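Local coordinates for protein eukaryotic translation initiation factor 5A-2 (Arabidopsis thaliana, PDB 3HKS) that promotes translation elongation and termination by binding between the exit and peptidyl sites of stalled ribosomes, notably at polyproline stretches, at residues 38-42 with 88-93; 45-51 with 67-73; 96-100 with 110-114; 119-125 with 154-158. All blocks are in the same frame, centred on the assembly; numbering follows the deposited sequence.

Contact 1: residues 38-42 with 88-93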
loop_
_atom_site.group_PDB
_atom_site.type_symbol
_atom_site.label_atom_id
_atom_site.label_comp_id
_atom_site.label_asym_id
_atom_site.label_seq_id
_atom_site.Cartn_x
_atom_site.Cartn_y
_atom_site.Cartn_z
ATOM N N GLY A 38 -0.741 3.784 11.794
ATOM C CA GLY A 38 0.572 3.399 11.301
ATOM C C GLY A 38 0.505 1.995 10.721
ATOM O O GLY A 38 -0.573 1.398 10.651
ATOM N N HIS A 39 1.663 1.464 10.323
ATOM C CA HIS A 39 1.760 0.131 9.745
ATOM C C HIS A 39 2.697 -0.796 10.513
ATOM O O HIS A 39 3.602 -0.362 11.228
ATOM C CB HIS A 39 2.183 0.205 8.263
ATOM C CG HIS A 39 1.221 0.969 7.406
ATOM N ND1 HIS A 39 1.292 2.334 7.249
ATOM C CD2 HIS A 39 0.146 0.563 6.689
ATOM C CE1 HIS A 39 0.308 2.742 6.468
ATOM N NE2 HIS A 39 -0.403 1.687 6.113
ATOM N N ILE A 40 2.488 -2.080 10.305
ATOM C CA ILE A 40 3.221 -3.127 10.984
ATOM C C ILE A 40 3.234 -4.343 10.056
ATOM O O ILE A 40 2.316 -4.516 9.255
ATOM C CB ILE A 40 2.533 -3.443 12.342
ATOM C CG1 ILE A 40 3.424 -4.284 13.261
ATOM C CG2 ILE A 40 1.147 -4.084 12.142
ATOM C CD1 ILE A 40 2.722 -4.712 14.556
ATOM N N VAL A 41 4.284 -5.152 10.128
ATOM C CA VAL A 41 4.304 -6.443 9.431
ATOM C C VAL A 41 3.815 -7.539 10.384
ATOM O O VAL A 41 4.342 -7.680 11.499
ATOM C CB VAL A 41 5.723 -6.819 8.889
ATOM C CG1 VAL A 41 5.714 -8.180 8.235
ATOM C CG2 VAL A 41 6.231 -5.772 7.911
ATOM N N ILE A 42 2.789 -8.276 9.945
ATOM C CA ILE A 42 2.288 -9.459 10.637
ATOM C C ILE A 42 2.252 -10.586 9.617
ATOM O O ILE A 42 1.676 -10.425 8.537
ATOM C CB ILE A 42 0.866 -9.252 11.240
ATOM C CG1 ILE A 42 0.843 -8.045 12.183
ATOM C CG2 ILE A 42 0.411 -10.527 11.984
ATOM C CD1 ILE A 42 -0.554 -7.656 12.710
ATOM N N CYS A 88 8.911 -4.226 16.319
ATOM C CA CYS A 88 8.107 -4.718 15.214
ATOM C C CYS A 88 8.895 -4.436 13.946
ATOM O O CYS A 88 9.776 -3.581 13.936
ATOM C CB CYS A 88 6.772 -3.977 15.175
ATOM S SG CYS A 88 5.724 -4.400 16.549
ATOM N N ASP A 89 8.605 -5.180 12.895
ATOM C CA ASP A 89 8.979 -4.758 11.546
ATOM C C ASP A 89 7.885 -3.853 11.002
ATOM O O ASP A 89 6.722 -4.213 11.014
ATOM C CB ASP A 89 9.172 -5.966 10.642
ATOM C CG ASP A 89 10.416 -6.729 10.977
ATOM O OD1 ASP A 89 11.467 -6.091 11.230
ATOM O OD2 ASP A 89 10.347 -7.968 10.972
ATOM N N VAL A 90 8.266 -2.663 10.569
ATOM C CA VAL A 90 7.324 -1.724 9.988
ATOM C C VAL A 90 7.580 -1.636 8.481
ATOM O O VAL A 90 8.689 -1.325 8.073
ATOM C CB VAL A 90 7.423 -0.321 10.639
ATOM C CG1 VAL A 90 6.465 0.669 9.952
ATOM C CG2 VAL A 90 7.130 -0.403 12.142
ATOM N N PRO A 91 6.552 -1.901 7.649
ATOM C CA PRO A 91 6.789 -1.846 6.199
ATOM C C PRO A 91 6.790 -0.403 5.696
ATOM O O PRO A 91 6.029 0.425 6.193
ATOM C CB PRO A 91 5.590 -2.609 5.627
ATOM C CG PRO A 91 4.466 -2.301 6.596
ATOM C CD PRO A 91 5.147 -2.232 7.966
ATOM N N HIS A 92 7.659 -0.091 4.744
ATOM C CA HIS A 92 7.516 1.169 4.006
ATOM C C HIS A 92 6.267 1.052 3.134
ATOM O O HIS A 92 6.028 0.006 2.520
ATOM C CB HIS A 92 8.728 1.422 3.108
ATOM C CG HIS A 92 9.968 1.795 3.851
ATOM N ND1 HIS A 92 10.132 3.023 4.458
ATOM C CD2 HIS A 92 11.119 1.115 4.058
ATOM C CE1 HIS A 92 11.328 3.076 5.013
ATOM N NE2 HIS A 92 11.943 1.929 4.790
ATOM N N VAL A 93 5.458 2.099 3.121
ATOM C CA VAL A 93 4.256 2.134 2.296
ATOM C C VAL A 93 4.304 3.424 1.492
ATOM O O VAL A 93 4.402 4.511 2.056
ATOM C CB VAL A 93 2.927 2.049 3.122
ATOM C CG1 VAL A 93 1.696 2.088 2.184
ATOM C CG2 VAL A 93 2.895 0.781 3.986
HETATM O O HOH W 1 6.475 -7.265 13.055
#
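Strand 39-42 of the SH3-like N-terminal domain of this eIF-5A meets the start of the long strand 87-103, crossing its 88-91 portion with the axes 117° apart. So steep a crossing leaves room for one direct backbone bond, from Val41 N to Asp89 O at 2.8 Å. Beyond it a water takes over, donating to Val41 O and accepting from Asp89 N. Side chains fill the rest. Val93 CG2 sits over the centre of the His39 ring, 3.8 Å from the centroid and 8° off its normal, a CH-pi contact made over the face. The imidazole is turned beside its own backbone N (chi1 -60°), which places it under that methyl. His39 CB rests on Pro91 CG at 3.8 Å. Val41 CG2 slides past the same proline, 3.7 Å from Pro91 CD. At the other end Ile40, extended with CG1 opposite its backbone N, brings CD1 to within 3.6 Å of Cys88 SG. Ile40 and Cys88 both also pack on Phe67 of strand 64-71. Strand 26-30 pairs with Cys88 and Val90, strand 45-55 pairs with Ile40, and strand 142-151 reaches Pro91 and Val93 from the C-terminal domain.

Contact 2: residues 45-51 with 67-73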
loop_
_atom_site.group_PDB
_atom_site.type_symbol
_atom_site.label_atom_id
_atom_site.label_comp_id
_atom_site.label_asym_id
_atom_site.label_seq_id
_atom_site.Cartn_x
_atom_site.Cartn_y
_atom_site.Cartn_z
ATOM N N ARG A 45 3.028 -9.778 6.063
ATOM C CA ARG A 45 2.016 -8.991 5.358
ATOM C C ARG A 45 2.016 -7.550 5.865
ATOM O O ARG A 45 2.038 -7.322 7.062
ATOM C CB ARG A 45 0.609 -9.606 5.513
ATOM C CG ARG A 45 0.439 -11.007 4.917
ATOM C CD ARG A 45 0.670 -11.024 3.391
ATOM N NE ARG A 45 -0.188 -10.046 2.732
ATOM C CZ ARG A 45 -0.029 -9.606 1.486
ATOM N NH1 ARG A 45 0.969 -10.051 0.734
ATOM N NH2 ARG A 45 -0.875 -8.708 0.996
ATOM N N PRO A 46 2.019 -6.574 4.945
ATOM C CA PRO A 46 1.936 -5.171 5.390
ATOM C C PRO A 46 0.513 -4.802 5.806
ATOM O O PRO A 46 -0.413 -4.932 5.008
ATOM C CB PRO A 46 2.400 -4.377 4.160
ATOM C CG PRO A 46 2.083 -5.301 2.957
ATOM C CD PRO A 46 2.149 -6.718 3.474
ATOM N N CYS A 47 0.334 -4.364 7.055
ATOM C CA CYS A 47 -0.999 -4.088 7.571
ATOM C C CYS A 47 -1.074 -2.703 8.167
ATOM O O CYS A 47 -0.094 -2.220 8.725
ATOM C CB CYS A 47 -1.406 -5.118 8.627
ATOM S SG CYS A 47 -1.181 -6.820 8.158
ATOM N N LYS A 48 -2.242 -2.068 8.061
ATOM C CA LYS A 48 -2.472 -0.793 8.735
ATOM C C LYS A 48 -3.059 -1.062 10.102
ATOM O O LYS A 48 -4.020 -1.812 10.224
ATOM C CB LYS A 48 -3.408 0.127 7.945
ATOM C CG LYS A 48 -3.787 1.378 8.739
ATOM C CD LYS A 48 -4.535 2.414 7.935
ATOM C CE LYS A 48 -3.591 3.559 7.593
ATOM N NZ LYS A 48 -4.292 4.853 7.400
ATOM N N VAL A 49 -2.479 -0.435 11.122
ATOM C CA VAL A 49 -2.924 -0.609 12.505
ATOM C C VAL A 49 -4.240 0.140 12.763
ATOM O O VAL A 49 -4.307 1.372 12.613
ATOM C CB VAL A 49 -1.823 -0.184 13.538
ATOM C CG1 VAL A 49 -2.321 -0.384 14.969
ATOM C CG2 VAL A 49 -0.543 -0.986 13.318
ATOM N N VAL A 50 -5.265 -0.617 13.155
ATOM C CA VAL A 50 -6.594 -0.064 13.462
ATOM C C VAL A 50 -6.937 -0.050 14.972
ATOM O O VAL A 50 -7.749 0.764 15.423
ATOM C CB VAL A 50 -7.746 -0.745 12.617
ATOM C CG1 VAL A 50 -7.581 -0.437 11.114
ATOM C CG2 VAL A 50 -7.819 -2.254 12.858
ATOM N N GLU A 51 -6.299 -0.924 15.749
ATOM C CA GLU A 51 -6.486 -0.945 17.206
ATOM C C GLU A 51 -5.171 -1.262 17.927
ATOM O O GLU A 51 -4.460 -2.192 17.550
ATOM C CB GLU A 51 -7.569 -1.972 17.604
ATOM C CG GLU A 51 -8.952 -1.751 16.935
ATOM C CD GLU A 51 -9.936 -2.917 17.120
ATOM O OE1 GLU A 51 -10.675 -3.241 16.152
ATOM O OE2 GLU A 51 -9.979 -3.501 18.233
ATOM N N PHE A 67 -2.001 -5.780 19.002
ATOM C CA PHE A 67 -2.329 -5.119 17.728
ATOM C C PHE A 67 -3.470 -5.787 16.984
ATOM O O PHE A 67 -3.507 -7.014 16.856
ATOM C CB PHE A 67 -1.102 -5.070 16.806
ATOM C CG PHE A 67 0.034 -4.274 17.367
ATOM C CD1 PHE A 67 -0.075 -2.905 17.527
ATOM C CD2 PHE A 67 1.208 -4.899 17.758
ATOM C CE1 PHE A 67 0.971 -2.164 18.064
ATOM C CE2 PHE A 67 2.268 -4.160 18.290
ATOM C CZ PHE A 67 2.147 -2.798 18.442
ATOM N N VAL A 68 -4.388 -4.968 16.478
ATOM C CA VAL A 68 -5.305 -5.406 15.416
ATOM C C VAL A 68 -4.967 -4.573 14.176
ATOM O O VAL A 68 -4.904 -3.350 14.246
ATOM C CB VAL A 68 -6.813 -5.253 15.809
ATOM C CG1 VAL A 68 -7.720 -5.818 14.718
ATOM C CG2 VAL A 68 -7.105 -5.951 17.143
ATOM N N ALA A 69 -4.741 -5.239 13.049
ATOM C CA ALA A 69 -4.295 -4.547 11.844
ATOM C C ALA A 69 -4.937 -5.120 10.582
ATOM O O ALA A 69 -5.345 -6.279 10.565
ATOM C CB ALA A 69 -2.748 -4.574 11.748
ATOM N N ILE A 70 -5.026 -4.314 9.525
ATOM C CA ILE A 70 -5.698 -4.747 8.284
ATOM C C ILE A 70 -4.719 -4.821 7.110
ATOM O O ILE A 70 -4.082 -3.821 6.761
ATOM C CB ILE A 70 -6.909 -3.816 7.929
ATOM C CG1 ILE A 70 -7.894 -3.693 9.110
ATOM C CG2 ILE A 70 -7.613 -4.272 6.626
ATOM C CD1 ILE A 70 -8.625 -4.961 9.489
ATOM N N ASP A 71 -4.590 -6.007 6.517
ATOM C CA ASP A 71 -3.732 -6.203 5.343
ATOM C C ASP A 71 -4.085 -5.154 4.279
ATOM O O ASP A 71 -5.246 -5.068 3.862
ATOM C CB ASP A 71 -3.925 -7.614 4.798
ATOM C CG ASP A 71 -2.958 -7.956 3.690
ATOM O OD1 ASP A 71 -2.777 -7.145 2.751
ATOM O OD2 ASP A 71 -2.387 -9.064 3.746
ATOM N N ILE A 72 -3.099 -4.351 3.860
ATOM C CA ILE A 72 -3.371 -3.194 2.979
ATOM C C ILE A 72 -3.745 -3.546 1.527
ATOM O O ILE A 72 -4.258 -2.700 0.798
ATOM C CB ILE A 72 -2.248 -2.104 3.023
ATOM C CG1 ILE A 72 -0.997 -2.542 2.257
ATOM C CG2 ILE A 72 -1.944 -1.681 4.483
ATOM C CD1 ILE A 72 0.069 -1.429 2.106
ATOM N N PHE A 73 -3.495 -4.792 1.129
ATOM C CA PHE A 73 -3.851 -5.272 -0.205
ATOM C C PHE A 73 -5.058 -6.216 -0.192
ATOM O O PHE A 73 -5.883 -6.166 -1.102
ATOM C CB PHE A 73 -2.660 -5.962 -0.881
ATOM C CG PHE A 73 -1.484 -5.055 -1.115
ATOM C CD1 PHE A 73 -1.561 -4.021 -2.045
ATOM C CD2 PHE A 73 -0.304 -5.227 -0.401
ATOM C CE1 PHE A 73 -0.485 -3.179 -2.259
ATOM C CE2 PHE A 73 0.783 -4.391 -0.614
ATOM C CZ PHE A 73 0.694 -3.368 -1.542
#
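Strands 45-51 and 67-71 run antiparallel with strong twist, their axes 128° apart, and a classic beta bulge sets Val50 and Glu51 together against Val68, whose O accepts from both Val50 N (3.0 Å) and Glu51 N (3.2 Å). Before the bulge, Lys48 and Ile70 form a hydrogen-bonded pair flanked by the non-hydrogen-bonded pairs Cys47-Asp71 and Val49-Ala69. On the face of Cys47, Val49 and Ala69 the fit is close, with Cys47 CB only 3.4 Å from Ala69 CB. On the other face Glu51 and Val68 lie side by side. Beside Ile70, Val50 at the bulge sets its CG1 3.8 Å from Ile70 CG1.

Where strand 45-51 begins and strand 67-71 ends, Arg45 bends at chi2 and chi3 to present the NE side of its guanidinium to Asp71. Arg45 NE meets Asp71 OD2 at 2.6 Å and Arg45 NH2 meets Asp71 OD1 at 3.0 Å, the latter on the syn lone pair; the two planes are 23° apart. Pro46 CD lies over one face of the guanidinium, and Pro46 CG touches Phe73 CE2 at 3.9 Å.

Asp71 OD1 also accepts from Phe73 N, closing an Asx turn, and from Thr74 N. Arg45 NH1 has a second acid, Glu154, which helps fix the guanidinium. Held at both oxygens by these donors, the buried Asp71 carboxylate is fixed in rotation, consistent with a stable negative charge at the turn.

Contact 3: residues 96-100 with 110-114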
loop_
_atom_site.group_PDB
_atom_site.type_symbol
_atom_site.label_atom_id
_atom_site.label_comp_id
_atom_site.label_asym_id
_atom_site.label_seq_id
_atom_site.Cartn_x
_atom_site.Cartn_y
_atom_site.Cartn_z
ATOM N N VAL A 96 2.480 6.603 -5.214
ATOM C CA VAL A 96 3.108 7.364 -6.293
ATOM C C VAL A 96 2.138 7.517 -7.477
ATOM O O VAL A 96 1.468 6.559 -7.874
ATOM C CB VAL A 96 4.459 6.723 -6.727
ATOM C CG1 VAL A 96 5.135 7.533 -7.838
ATOM C CG2 VAL A 96 5.410 6.617 -5.542
ATOM N N ASP A 97 2.051 8.738 -7.999
ATOM C CA ASP A 97 1.261 9.049 -9.197
ATOM C C ASP A 97 2.135 8.959 -10.454
ATOM O O ASP A 97 3.268 9.447 -10.466
ATOM C CB ASP A 97 0.620 10.444 -9.091
ATOM C CG ASP A 97 -0.550 10.494 -8.095
ATOM O OD1 ASP A 97 -1.000 9.442 -7.608
ATOM O OD2 ASP A 97 -1.042 11.599 -7.803
ATOM N N TYR A 98 1.601 8.314 -11.491
ATOM C CA TYR A 98 2.250 8.222 -12.800
ATOM C C TYR A 98 1.266 8.568 -13.919
ATOM O O TYR A 98 0.100 8.217 -13.853
ATOM C CB TYR A 98 2.725 6.802 -13.075
ATOM C CG TYR A 98 3.597 6.148 -12.036
ATOM C CD1 TYR A 98 3.040 5.542 -10.919
ATOM C CD2 TYR A 98 4.982 6.084 -12.204
ATOM C CE1 TYR A 98 3.835 4.906 -9.975
ATOM C CE2 TYR A 98 5.797 5.457 -11.263
ATOM C CZ TYR A 98 5.215 4.868 -10.146
ATOM O OH TYR A 98 5.993 4.240 -9.200
ATOM N N GLN A 99 1.757 9.199 -14.975
ATOM C CA GLN A 99 0.965 9.382 -16.183
ATOM C C GLN A 99 0.926 8.065 -16.975
ATOM O O GLN A 99 1.944 7.387 -17.123
ATOM C CB GLN A 99 1.541 10.520 -17.039
ATOM C CG GLN A 99 1.601 11.855 -16.300
ATOM C CD GLN A 99 2.486 12.880 -16.991
ATOM O OE1 GLN A 99 2.232 13.264 -18.137
ATOM N NE2 GLN A 99 3.529 13.336 -16.292
ATOM N N LEU A 100 -0.261 7.715 -17.463
ATOM C CA LEU A 100 -0.467 6.519 -18.261
ATOM C C LEU A 100 -0.076 6.770 -19.725
ATOM O O LEU A 100 -0.603 7.674 -20.368
ATOM C CB LEU A 100 -1.933 6.070 -18.158
ATOM C CG LEU A 100 -2.372 4.851 -18.975
ATOM C CD1 LEU A 100 -1.759 3.579 -18.395
ATOM C CD2 LEU A 100 -3.912 4.750 -19.063
ATOM N N SER A 110 1.768 0.804 -19.119
ATOM C CA SER A 110 3.022 1.533 -19.210
ATOM C C SER A 110 2.852 2.892 -18.570
ATOM O O SER A 110 1.932 3.650 -18.913
ATOM C CB SER A 110 3.488 1.653 -20.665
ATOM O OG SER A 110 4.736 2.308 -20.745
ATOM N N LEU A 111 3.737 3.191 -17.626
ATOM C CA LEU A 111 3.622 4.380 -16.799
ATOM C C LEU A 111 4.867 5.243 -16.952
ATOM O O LEU A 111 5.994 4.738 -17.005
ATOM C CB LEU A 111 3.406 3.988 -15.329
ATOM C CG LEU A 111 2.141 3.189 -14.965
ATOM C CD1 LEU A 111 2.126 2.770 -13.473
ATOM C CD2 LEU A 111 0.871 3.978 -15.317
ATOM N N LEU A 112 4.651 6.550 -17.036
ATOM C CA LEU A 112 5.743 7.500 -17.154
ATOM C C LEU A 112 6.263 7.873 -15.771
ATOM O O LEU A 112 5.516 8.240 -14.869
ATOM C CB LEU A 112 5.343 8.745 -17.955
ATOM C CG LEU A 112 6.395 9.839 -18.218
ATOM C CD1 LEU A 112 7.596 9.358 -19.054
ATOM C CD2 LEU A 112 5.745 11.048 -18.889
ATOM N N THR A 113 7.575 7.769 -15.653
ATOM C CA THR A 113 8.319 7.925 -14.412
ATOM C C THR A 113 8.835 9.388 -14.276
ATOM O O THR A 113 9.065 10.053 -15.294
ATOM C CB THR A 113 9.446 6.886 -14.498
ATOM O OG1 THR A 113 9.058 5.675 -13.823
ATOM C CG2 THR A 113 10.694 7.386 -14.026
ATOM N N ASP A 114 8.992 9.894 -13.046
ATOM C CA ASP A 114 9.463 11.294 -12.843
ATOM C C ASP A 114 10.898 11.587 -13.328
ATOM O O ASP A 114 11.293 12.759 -13.456
ATOM C CB ASP A 114 9.262 11.797 -11.394
ATOM C CG ASP A 114 10.054 10.996 -10.357
ATOM O OD1 ASP A 114 11.017 10.291 -10.721
ATOM O OD2 ASP A 114 9.712 11.079 -9.155
HETATM O O HOH W 2 4.512 10.662 -14.463
#
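Tyr98 and Leu111 cross at about a right angle where strand 96-100 meets its hairpin partner 110-112, and their CB atoms touch at 3.7 Å. Leu111 CD1 reaches on to the phenol ring in an off-centre CH-pi contact, 4.3 Å from the centroid and 29° from the normal. At the ring's edge, in its plane, lies the carbonyl of the next residue, Leu112 O being 3.5 Å from Tyr98 CD2. The ring is swung beside its own backbone N (chi1 -53°), a setting that lets Leu111 CD1 approach it off-centre while its rim follows the chain toward Thr113. Leu100 crosses the same leucine obliquely, with Leu100 CD1 4.1 Å from Leu111 CD2.

The backbone holds these groups in place. Leu112 N donates to Gln99 O at 2.8 Å in a nearly straight bond (174°), and the CA of Leu111 makes a CH...O contact with that same oxygen. One step further, a water bridges where the strands part: it donates to Leu112 O at 2.7 Å and accepts from Gln99 N at 3.2 Å, with a weak third bond from Gln99 NE2. The side chain of Gln99 runs alongside Leu112, both pointing the same way.

Around this hairpin of the OB domain, strand 142-151 pairs with Tyr98 and Leu100 through Val146 and Ile144. Helix 128-139 packs Met134 and Phe138 on Leu100, while Lys119 of strand 118-119 lies against Tyr98 and Thr113, and Ser110 OG is hydrogen-bonded to Asp120.

Contact 4: residues 119-125 with 154-158. With EDO (1,2-ethanediol), chain F.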
loop_
_atom_site.group_PDB
_atom_site.type_symbol
_atom_site.label_atom_id
_atom_site.label_comp_id
_atom_site.label_asym_id
_atom_site.label_seq_id
_atom_site.Cartn_x
_atom_site.Cartn_y
_atom_site.Cartn_z
ATOM N N LYS A 119 7.744 2.653 -16.434
ATOM C CA LYS A 119 7.477 1.580 -15.487
ATOM C C LYS A 119 6.383 0.697 -16.095
ATOM O O LYS A 119 5.226 1.120 -16.186
ATOM C CB LYS A 119 7.036 2.172 -14.139
ATOM C CG LYS A 119 6.510 1.146 -13.138
ATOM C CD LYS A 119 6.206 1.770 -11.776
ATOM C CE LYS A 119 5.421 0.796 -10.903
ATOM N NZ LYS A 119 6.220 -0.406 -10.553
ATOM N N ASP A 120 6.757 -0.523 -16.500
ATOM C CA ASP A 120 5.894 -1.405 -17.315
ATOM C C ASP A 120 5.519 -2.757 -16.681
ATOM O O ASP A 120 4.971 -3.622 -17.370
ATOM C CB ASP A 120 6.571 -1.696 -18.664
ATOM C CG ASP A 120 6.690 -0.479 -19.552
ATOM O OD1 ASP A 120 6.204 0.612 -19.167
ATOM O OD2 ASP A 120 7.278 -0.610 -20.649
ATOM N N ASP A 121 5.805 -2.939 -15.386
ATOM C CA ASP A 121 5.628 -4.241 -14.725
ATOM C C ASP A 121 4.225 -4.501 -14.156
ATOM O O ASP A 121 3.889 -5.637 -13.812
ATOM C CB ASP A 121 6.715 -4.485 -13.660
ATOM C CG ASP A 121 6.876 -3.326 -12.670
ATOM O OD1 ASP A 121 6.335 -2.232 -12.879
ATOM O OD2 ASP A 121 7.575 -3.523 -11.650
ATOM N N LEU A 122 3.407 -3.452 -14.081
ATOM C CA LEU A 122 2.044 -3.576 -13.561
ATOM C C LEU A 122 1.013 -3.928 -14.622
ATOM O O LEU A 122 1.176 -3.625 -15.807
ATOM C CB LEU A 122 1.614 -2.289 -12.852
ATOM C CG LEU A 122 2.413 -1.839 -11.631
ATOM C CD1 LEU A 122 1.678 -0.682 -10.947
ATOM C CD2 LEU A 122 2.649 -3.005 -10.676
ATOM N N LYS A 123 -0.059 -4.564 -14.173
ATOM C CA LYS A 123 -1.184 -4.879 -15.022
ATOM C C LYS A 123 -2.384 -4.053 -14.598
ATOM O O LYS A 123 -2.343 -3.360 -13.571
ATOM C CB LYS A 123 -1.488 -6.376 -14.973
ATOM C CG LYS A 123 -0.283 -7.232 -15.408
ATOM C CD LYS A 123 -0.681 -8.644 -15.785
ATOM C CE LYS A 123 -1.317 -8.695 -17.174
ATOM N NZ LYS A 123 -1.435 -10.098 -17.660
ATOM N N LEU A 124 -3.430 -4.092 -15.424
ATOM C CA LEU A 124 -4.689 -3.424 -15.118
ATOM C C LEU A 124 -5.251 -3.934 -13.785
ATOM O O LEU A 124 -5.197 -5.137 -13.508
ATOM C CB LEU A 124 -5.706 -3.640 -16.247
ATOM C CG LEU A 124 -5.431 -2.916 -17.570
ATOM C CD1 LEU A 124 -6.202 -3.571 -18.703
ATOM C CD2 LEU A 124 -5.816 -1.441 -17.450
ATOM N N PRO A 125 -5.788 -3.021 -12.955
ATOM C CA PRO A 125 -6.271 -3.503 -11.652
ATOM C C PRO A 125 -7.488 -4.424 -11.801
ATOM O O PRO A 125 -8.192 -4.360 -12.811
ATOM C CB PRO A 125 -6.634 -2.218 -10.897
ATOM C CG PRO A 125 -6.772 -1.148 -11.955
ATOM C CD PRO A 125 -6.000 -1.570 -13.157
ATOM N N GLU A 154 5.150 -5.446 -3.459
ATOM C CA GLU A 154 3.802 -5.687 -3.949
ATOM C C GLU A 154 3.149 -4.345 -4.235
ATOM O O GLU A 154 3.326 -3.391 -3.493
ATOM C CB GLU A 154 3.005 -6.480 -2.918
ATOM C CG GLU A 154 1.637 -6.966 -3.398
ATOM C CD GLU A 154 1.064 -8.086 -2.527
ATOM O OE1 GLU A 154 1.849 -8.828 -1.886
ATOM O OE2 GLU A 154 -0.180 -8.226 -2.498
ATOM N N GLU A 155 2.412 -4.272 -5.333
ATOM C CA GLU A 155 1.924 -2.992 -5.832
ATOM C C GLU A 155 0.500 -3.127 -6.322
ATOM O O GLU A 155 0.115 -4.152 -6.896
ATOM C CB GLU A 155 2.825 -2.455 -6.954
ATOM C CG GLU A 155 4.261 -2.199 -6.516
ATOM C CD GLU A 155 5.091 -1.460 -7.548
ATOM O OE1 GLU A 155 5.457 -2.059 -8.574
ATOM O OE2 GLU A 155 5.402 -0.275 -7.317
ATOM N N GLN A 156 -0.280 -2.082 -6.086
ATOM C CA GLN A 156 -1.661 -2.079 -6.471
ATOM C C GLN A 156 -2.031 -0.708 -7.008
ATOM O O GLN A 156 -1.770 0.313 -6.355
ATOM C CB GLN A 156 -2.527 -2.421 -5.257
ATOM C CG GLN A 156 -4.002 -2.603 -5.558
ATOM C CD GLN A 156 -4.740 -3.256 -4.402
ATOM O OE1 GLN A 156 -5.501 -2.601 -3.706
ATOM N NE2 GLN A 156 -4.504 -4.552 -4.187
ATOM N N ILE A 157 -2.634 -0.691 -8.196
ATOM C CA ILE A 157 -3.229 0.536 -8.729
ATOM C C ILE A 157 -4.473 0.823 -7.895
ATOM O O ILE A 157 -5.381 0.008 -7.845
ATOM C CB ILE A 157 -3.558 0.426 -10.249
ATOM C CG1 ILE A 157 -2.254 0.374 -11.070
ATOM C CG2 ILE A 157 -4.470 1.596 -10.697
ATOM C CD1 ILE A 157 -2.430 -0.085 -12.569
ATOM N N CYS A 158 -4.496 1.975 -7.240
ATOM C CA CYS A 158 -5.505 2.259 -6.218
ATOM C C CYS A 158 -6.380 3.492 -6.522
ATOM O O CYS A 158 -7.406 3.696 -5.871
ATOM C CB CYS A 158 -4.824 2.397 -4.832
ATOM S SG CYS A 158 -3.703 3.846 -4.712
HETATM C C1 EDO F . -1.125 -4.180 -10.550
HETATM O O1 EDO F . -0.640 -5.352 -11.238
HETATM C C2 EDO F . -2.643 -4.240 -10.418
HETATM O O2 EDO F . -3.121 -3.293 -9.450
#
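Two carboxylates, those of Glu155 and Asp121, stand with their planes 69° apart and share the ammonium of Lys119. Lys119 NZ meets Glu155 OE1 at 2.7 Å on the syn side, 18° out of the carboxylate plane, and uses the syn lone pair of Asp121 OD1 at 3.0 Å. Glu155 OE1 and Asp121 OD2 come within 4.0 Å of each other, and the lysine between them probably offsets that repulsion. Lys119 runs out almost straight and turns only at its last torsion (chi4 66°), which brings NZ between the two acids. Leu122 crosses Glu155 at about a right angle, with Leu122 CD2 3.6 Å from Glu155 OE1, so the salt-bridge network is flanked by an apolar branch.

Further along, Ile157 carries the apolar half of the contact. Its CG1 faces Leu122 CD1, its CG2 touches Pro125 CG at 3.8 Å, and its CD1 lies 3.4 Å from Lys123 O. No direct backbone bond joins the segments; a 1,2-ethanediol, probably from the crystallisation liquor, spans the gap, taking Lys123 N on O1 at 3.1 Å and Ile157 N on O2 at 2.9 Å.

The chain from Asp120 to Pro125 thus passes over strand 154-163 on its way from strand 118-119 to helix 128-139, where Leu130 and Met134 pack on Pro125. Strand 142-151 lies next to strand 154-163, with Val148 touching both Leu122 and Glu155.

How the contacts relate
Contact 2 lies within the SH3-like N-terminal domain, and contact 1 is where that domain meets strand 87-103; their centres are 8 Å apart, and contact 2 is nested within the chain loop that contact 1 closes. Strand 39-42 of contact 1 and strand 45-55 of contact 2 follow each other in the chain and are neighbours in one sheet. Contacts 3 and 4 follow in series in the OB domain, their centres 11 Å apart and joined where Leu111 O meets Lys119 N. Strand 87-103 serves both contacts 1 and 3, 25 Å apart between centres. Contacts 2 and 4 connect through the Arg45-Glu154 salt bridge and Phe73. The two domains are therefore linked by one long, interrupted strand and by side-chain contacts.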